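Local coordinates for probable porin (Pseudomonas aeruginosa, PDB 4FT6), which probably forms a beta-barrel channel across the outer membrane and lets small solutes pass through it, as a member of the OprD porin family, at residues I293-F298 / A370-N375; A334-M339 / S374-D379. All blocks are in the same frame, centred on the assembly; numbering follows the deposited sequence.

Contact 1: I293-F298 / A370-N375; sequences IQVRNF and AMLRSN. With C8E ((hydroxyethyloxy)tri(ethyloxy)octane), chain E.
Val295 meets both Ala370 and Leu372, its CG1 lying 3.7 Å from Ala370 CB and its CG2 3.6 Å from Leu372 CD2. The setting is a porin barrel whose long loop between strands 264-274 and 304-313 folds against the wall, here strand 364-374. On one flank of the valine, Gln294 lays its amide over the Ala370 methyl, with OE1 3.4 Å from Ala370 CB; CG stands anti to the backbone N (chi1 -164°) and the chain beyond runs extended to reach it. On the other flank Arg296 crosses Leu372 at about a right angle, its CD 4.0 Å from Leu372 CD1, while its guanidinium continues to a salt bridge with Glu303. The touches are van der Waals ones, and of the polar ends the Arg296 guanidinium passes beyond them.

Further out, backbone bonds tie Ala370 to Glu382 and Met371 to Arg347, setting the strand between its two neighbours. The usual beta alternation turns Ala370 and Leu372 to the loop and Met371 away from it, consistent with an inward-folded loop and a membrane-facing methionine. There Met371 CE lies 3.5 Å from C1 of the detergent C8E.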
loop_
_atom_site.group_PDB
_atom_site.type_symbol
_atom_site.label_atom_id
_atom_site.label_comp_id
_atom_site.label_asym_id
_atom_site.label_seq_id
_atom_site.Cartn_x
_atom_site.Cartn_y
_atom_site.Cartn_z
ATOM N N ILE A 293 -7.670 -3.909 4.284
ATOM C CA ILE A 293 -7.043 -5.108 4.810
ATOM C C ILE A 293 -6.813 -6.142 3.708
ATOM O O ILE A 293 -6.751 -5.783 2.536
ATOM C CB ILE A 293 -7.819 -5.667 6.038
ATOM C CG1 ILE A 293 -9.229 -6.072 5.638
ATOM C CG2 ILE A 293 -7.868 -4.629 7.154
ATOM C CD1 ILE A 293 -10.062 -6.487 6.778
ATOM N N GLN A 294 -6.688 -7.414 4.076
ATOM C CA GLN A 294 -6.082 -8.400 3.182
ATOM C C GLN A 294 -6.739 -8.545 1.803
ATOM O O GLN A 294 -6.044 -8.502 0.797
ATOM C CB GLN A 294 -5.943 -9.765 3.878
ATOM C CG GLN A 294 -4.994 -10.724 3.160
ATOM C CD GLN A 294 -4.777 -12.012 3.917
ATOM O OE1 GLN A 294 -4.865 -12.042 5.148
ATOM N NE2 GLN A 294 -4.488 -13.090 3.189
ATOM N N VAL A 295 -8.059 -8.700 1.749
ATOM C CA VAL A 295 -8.731 -8.951 0.470
ATOM C C VAL A 295 -9.702 -7.844 0.054
ATOM O O VAL A 295 -9.970 -7.652 -1.133
ATOM C CB VAL A 295 -9.460 -10.330 0.449
ATOM C CG1 VAL A 295 -9.109 -11.155 1.696
ATOM C CG2 VAL A 295 -10.963 -10.148 0.314
ATOM N N ARG A 296 -10.218 -7.123 1.038
ATOM C CA ARG A 296 -11.211 -6.084 0.804
ATOM C C ARG A 296 -10.871 -4.837 1.645
ATOM O O ARG A 296 -10.207 -4.942 2.694
ATOM C CB ARG A 296 -12.597 -6.622 1.168
ATOM C CG ARG A 296 -13.741 -5.717 0.793
ATOM C CD ARG A 296 -15.063 -6.336 1.144
ATOM N NE ARG A 296 -16.048 -5.299 1.435
ATOM C CZ ARG A 296 -16.644 -4.564 0.505
ATOM N NH1 ARG A 296 -16.349 -4.751 -0.775
ATOM N NH2 ARG A 296 -17.527 -3.641 0.851
ATOM N N ASN A 297 -11.307 -3.660 1.192
ATOM C CA ASN A 297 -10.967 -2.417 1.885
ATOM C C ASN A 297 -12.194 -1.617 2.386
ATOM O O ASN A 297 -12.065 -0.516 2.942
ATOM C CB ASN A 297 -10.008 -1.551 1.037
ATOM C CG ASN A 297 -10.662 -1.025 -0.215
ATOM O OD1 ASN A 297 -11.847 -1.268 -0.459
ATOM N ND2 ASN A 297 -9.911 -0.275 -1.005
ATOM N N PHE A 298 -13.373 -2.199 2.188
ATOM C CA PHE A 298 -14.618 -1.665 2.734
ATOM C C PHE A 298 -14.868 -0.229 2.301
ATOM O O PHE A 298 -15.125 0.635 3.126
ATOM C CB PHE A 298 -14.615 -1.794 4.263
ATOM C CG PHE A 298 -14.579 -3.230 4.742
ATOM C CD1 PHE A 298 -13.370 -3.897 4.912
ATOM C CD2 PHE A 298 -15.758 -3.926 4.993
ATOM C CE1 PHE A 298 -13.346 -5.236 5.344
ATOM C CE2 PHE A 298 -15.731 -5.256 5.426
ATOM C CZ PHE A 298 -14.530 -5.912 5.598
ATOM N N ALA A 370 -7.077 -15.315 5.293
ATOM C CA ALA A 370 -8.254 -14.445 5.376
ATOM C C ALA A 370 -9.540 -15.126 4.944
ATOM O O ALA A 370 -9.555 -15.878 3.966
ATOM C CB ALA A 370 -8.052 -13.185 4.578
ATOM N N MET A 371 -10.612 -14.843 5.680
ATOM C CA MET A 371 -11.944 -15.272 5.301
ATOM C C MET A 371 -12.760 -14.029 5.006
ATOM O O MET A 371 -12.713 -13.058 5.769
ATOM C CB MET A 371 -12.621 -16.040 6.443
ATOM C CG MET A 371 -12.039 -17.411 6.765
ATOM S SD MET A 371 -13.113 -18.342 7.885
ATOM C CE MET A 371 -12.263 -19.912 7.977
ATOM N N LEU A 372 -13.516 -14.058 3.918
ATOM C CA LEU A 372 -14.424 -12.963 3.615
ATOM C C LEU A 372 -15.778 -13.546 3.255
ATOM O O LEU A 372 -15.869 -14.464 2.429
ATOM C CB LEU A 372 -13.894 -12.129 2.452
ATOM C CG LEU A 372 -14.903 -11.098 1.944
ATOM C CD1 LEU A 372 -14.996 -9.956 2.929
ATOM C CD2 LEU A 372 -14.533 -10.596 0.556
ATOM N N ARG A 373 -16.827 -13.042 3.896
ATOM C CA ARG A 373 -18.185 -13.421 3.525
ATOM C C ARG A 373 -19.018 -12.156 3.386
ATOM O O ARG A 373 -18.776 -11.160 4.085
ATOM C CB ARG A 373 -18.810 -14.363 4.556
ATOM C CG ARG A 373 -17.981 -15.596 4.848
ATOM C CD ARG A 373 -18.076 -16.620 3.734
ATOM N NE ARG A 373 -17.277 -17.814 4.030
ATOM C CZ ARG A 373 -16.018 -17.996 3.641
ATOM N NH1 ARG A 373 -15.395 -17.067 2.927
ATOM N NH2 ARG A 373 -15.386 -19.113 3.963
ATOM N N SER A 374 -20.004 -12.211 2.497
ATOM C CA SER A 374 -20.734 -11.023 2.104
ATOM C C SER A 374 -22.007 -11.427 1.390
ATOM O O SER A 374 -22.141 -12.575 0.986
ATOM C CB SER A 374 -19.851 -10.179 1.177
ATOM O OG SER A 374 -20.600 -9.134 0.581
ATOM N N ASN A 375 -22.944 -10.494 1.253
ATOM C CA ASN A 375 -24.150 -10.717 0.451
ATOM C C ASN A 375 -24.134 -9.855 -0.816
ATOM O O ASN A 375 -25.157 -9.677 -1.492
ATOM C CB ASN A 375 -25.440 -10.491 1.265
ATOM C CG ASN A 375 -25.588 -9.054 1.799
ATOM O OD1 ASN A 375 -24.798 -8.152 1.491
ATOM N ND2 ASN A 375 -26.629 -8.845 2.601
HETATM C C1 C8E E . -10.767 -22.821 9.153
HETATM C C2 C8E E . -9.880 -22.009 10.089
HETATM C C3 C8E E . -8.783 -21.271 9.313
HETATM C C4 C8E E . -7.408 -21.882 9.563
HETATM C C5 C8E E . -6.452 -20.919 10.273
HETATM C C6 C8E E . -7.160 -20.067 11.322
HETATM C C7 C8E E . -6.193 -19.331 12.251
HETATM C C8 C8E E . -5.105 -20.216 12.854
HETATM O O9 C8E E . -4.087 -19.414 13.423
HETATM C C10 C8E E . -4.041 -19.440 14.836
HETATM C C11 C8E E . -2.870 -18.602 15.356
HETATM O O12 C8E E . -3.148 -17.221 15.223
HETATM C C13 C8E E . -3.223 -16.534 16.457
#

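Contact 2: A334-M339 / S374-D379; sequences ARTKAM and SNHAAD
His376 packs against Thr336, and Met339 against Asn375; His376 and Met339 bury the most surface here, with Asn375 next. The His376 side chain crosses that of Thr336 at about a right angle, with Thr336 CG2 3.7 Å from His376 CD2. Ala334 CB also approaches the imidazole, 4.2 Å from His376 NE2. Both methyls come at the ring obliquely, so the evidence supports van der Waals packing and not a defined stack.

Met339 supplies the second half. Its chain bends at chi2 (-148°) and again at chi3 (-59°), which folds the thioether end over Asn375: SD lies 3.3 Å from the backbone Asn375 O, and CE 3.6 Å from Asn375 ND2. The amide is anchored from its other atom, since Asn375 OD1 accepts a bond from the backbone N of Arg343.

The His376 side is organised by Ser374. Its OG accepts from His376 N at 2.9 Å and from Ala377 N at 2.8 Å; the first bond makes an ST turn, the second an ST motif, and together they bend the chain just where strand 364-374 ends. Within that turn Asn375 OD1 lies at the edge of the imidazole, in its plane, and takes a weak bond from His376 ND1 at 3.5 Å. Within the other segment, Thr336 N bonds to Met339 O at 2.8 Å and draws the loop 334-339 back on itself. Together these are two strand-connecting turns of neighbouring beta-hairpins, packed side by side at one rim of an antiparallel porin barrel, by porin topology probably the extracellular one.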
loop_
_atom_site.group_PDB
_atom_site.type_symbol
_atom_site.label_atom_id
_atom_site.label_comp_id
_atom_site.label_asym_id
_atom_site.label_seq_id
_atom_site.Cartn_x
_atom_site.Cartn_y
_atom_site.Cartn_z
ATOM N N ALA A 334 -23.723 -0.822 2.533
ATOM C CA ALA A 334 -23.077 -0.592 1.239
ATOM C C ALA A 334 -24.116 -0.619 0.118
ATOM O O ALA A 334 -25.050 -1.423 0.166
ATOM C CB ALA A 334 -21.995 -1.629 0.985
ATOM N N ARG A 335 -23.946 0.246 -0.888
ATOM C CA ARG A 335 -24.842 0.296 -2.058
ATOM C C ARG A 335 -24.209 -0.344 -3.300
ATOM O O ARG A 335 -23.066 -0.039 -3.650
ATOM C CB ARG A 335 -25.245 1.745 -2.353
ATOM C CG ARG A 335 -25.387 2.584 -1.094
ATOM C CD ARG A 335 -26.217 3.836 -1.315
ATOM N NE ARG A 335 -26.074 4.745 -0.180
ATOM C CZ ARG A 335 -25.284 5.816 -0.174
ATOM N NH1 ARG A 335 -24.586 6.131 -1.258
ATOM N NH2 ARG A 335 -25.199 6.576 0.912
ATOM N N THR A 336 -24.943 -1.240 -3.958
ATOM C CA THR A 336 -24.398 -1.993 -5.095
ATOM C C THR A 336 -25.408 -2.186 -6.223
ATOM O O THR A 336 -25.534 -3.296 -6.755
ATOM C CB THR A 336 -23.919 -3.405 -4.681
ATOM O OG1 THR A 336 -25.055 -4.226 -4.366
ATOM C CG2 THR A 336 -22.966 -3.346 -3.486
ATOM N N LYS A 337 -26.126 -1.118 -6.578
ATOM C CA LYS A 337 -27.166 -1.164 -7.617
ATOM C C LYS A 337 -28.269 -2.190 -7.317
ATOM O O LYS A 337 -29.456 -1.846 -7.267
ATOM C CB LYS A 337 -26.558 -1.412 -9.004
ATOM N N ALA A 338 -27.867 -3.444 -7.125
ATOM C CA ALA A 338 -28.778 -4.499 -6.705
ATOM C C ALA A 338 -29.405 -4.181 -5.351
ATOM O O ALA A 338 -30.630 -4.197 -5.205
ATOM C CB ALA A 338 -28.046 -5.831 -6.650
ATOM N N MET A 339 -28.562 -3.893 -4.361
ATOM C CA MET A 339 -29.044 -3.648 -3.004
ATOM C C MET A 339 -28.332 -2.497 -2.301
ATOM O O MET A 339 -27.183 -2.176 -2.609
ATOM C CB MET A 339 -28.905 -4.919 -2.154
ATOM C CG MET A 339 -27.488 -5.184 -1.651
ATOM S SD MET A 339 -27.074 -6.935 -1.483
ATOM C CE MET A 339 -28.314 -7.523 -0.327
ATOM N N SER A 374 -20.004 -12.211 2.497
ATOM C CA SER A 374 -20.734 -11.023 2.104
ATOM C C SER A 374 -22.007 -11.427 1.390
ATOM O O SER A 374 -22.141 -12.575 0.986
ATOM C CB SER A 374 -19.851 -10.179 1.177
ATOM O OG SER A 374 -20.600 -9.134 0.581
ATOM N N ASN A 375 -22.944 -10.494 1.253
ATOM C CA ASN A 375 -24.150 -10.717 0.451
ATOM C C ASN A 375 -24.134 -9.855 -0.816
ATOM O O ASN A 375 -25.157 -9.677 -1.492
ATOM C CB ASN A 375 -25.440 -10.491 1.265
ATOM C CG ASN A 375 -25.588 -9.054 1.799
ATOM O OD1 ASN A 375 -24.798 -8.152 1.491
ATOM N ND2 ASN A 375 -26.629 -8.845 2.601
ATOM N N HIS A 376 -22.959 -9.307 -1.117
ATOM C CA HIS A 376 -22.736 -8.591 -2.372
ATOM C C HIS A 376 -21.385 -8.953 -3.011
ATOM O O HIS A 376 -21.324 -9.251 -4.200
ATOM C CB HIS A 376 -22.914 -7.072 -2.200
ATOM C CG HIS A 376 -21.939 -6.439 -1.259
ATOM N ND1 HIS A 376 -22.031 -6.554 0.109
ATOM C CD2 HIS A 376 -20.862 -5.641 -1.498
ATOM C CE1 HIS A 376 -21.047 -5.874 0.679
ATOM N NE2 HIS A 376 -20.328 -5.317 -0.276
ATOM N N ALA A 377 -20.317 -8.952 -2.214
ATOM C CA ALA A 377 -19.002 -9.355 -2.705
ATOM C C ALA A 377 -18.882 -10.871 -2.778
ATOM O O ALA A 377 -19.617 -11.603 -2.105
ATOM C CB ALA A 377 -17.895 -8.791 -1.825
ATOM N N ALA A 378 -17.939 -11.337 -3.588
ATOM C CA ALA A 378 -17.676 -12.766 -3.725
ATOM C C ALA A 378 -17.021 -13.279 -2.448
ATOM O O ALA A 378 -16.030 -12.706 -1.982
ATOM C CB ALA A 378 -16.760 -13.027 -4.938
ATOM N N ASP A 379 -17.563 -14.353 -1.882
ATOM C CA ASP A 379 -16.966 -14.940 -0.683
ATOM C C ASP A 379 -15.611 -15.591 -1.027
ATOM O O ASP A 379 -15.517 -16.373 -1.985
ATOM C CB ASP A 379 -17.914 -15.968 -0.044
ATOM C CG ASP A 379 -19.283 -15.381 0.310
ATOM O OD1 ASP A 379 -19.446 -14.142 0.277
ATOM O OD2 ASP A 379 -20.202 -16.171 0.629
#

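Contact 1 is largely buried and joins a long folded-in loop to the side of a strand; contact 2 lies at the surface and joins two short turns at the barrel rim. Contact 1 uses the last part of strand 364-374 and contact 2 the turn that follows; Ser374 and Asn375 lie in both ranges, though Asn375 touches only in contact 2. Aliphatic groups and one amide make contact 1, whereas an imidazole and a thioether distinguish contact 2. Arg296 NH2 lies 3.5 Å from His376 NE2, which brings loop 293-298 against turn 374-379; Leu372 CD2 lies 3.6 Å from Ala378 O, where the turn folds back by the strand.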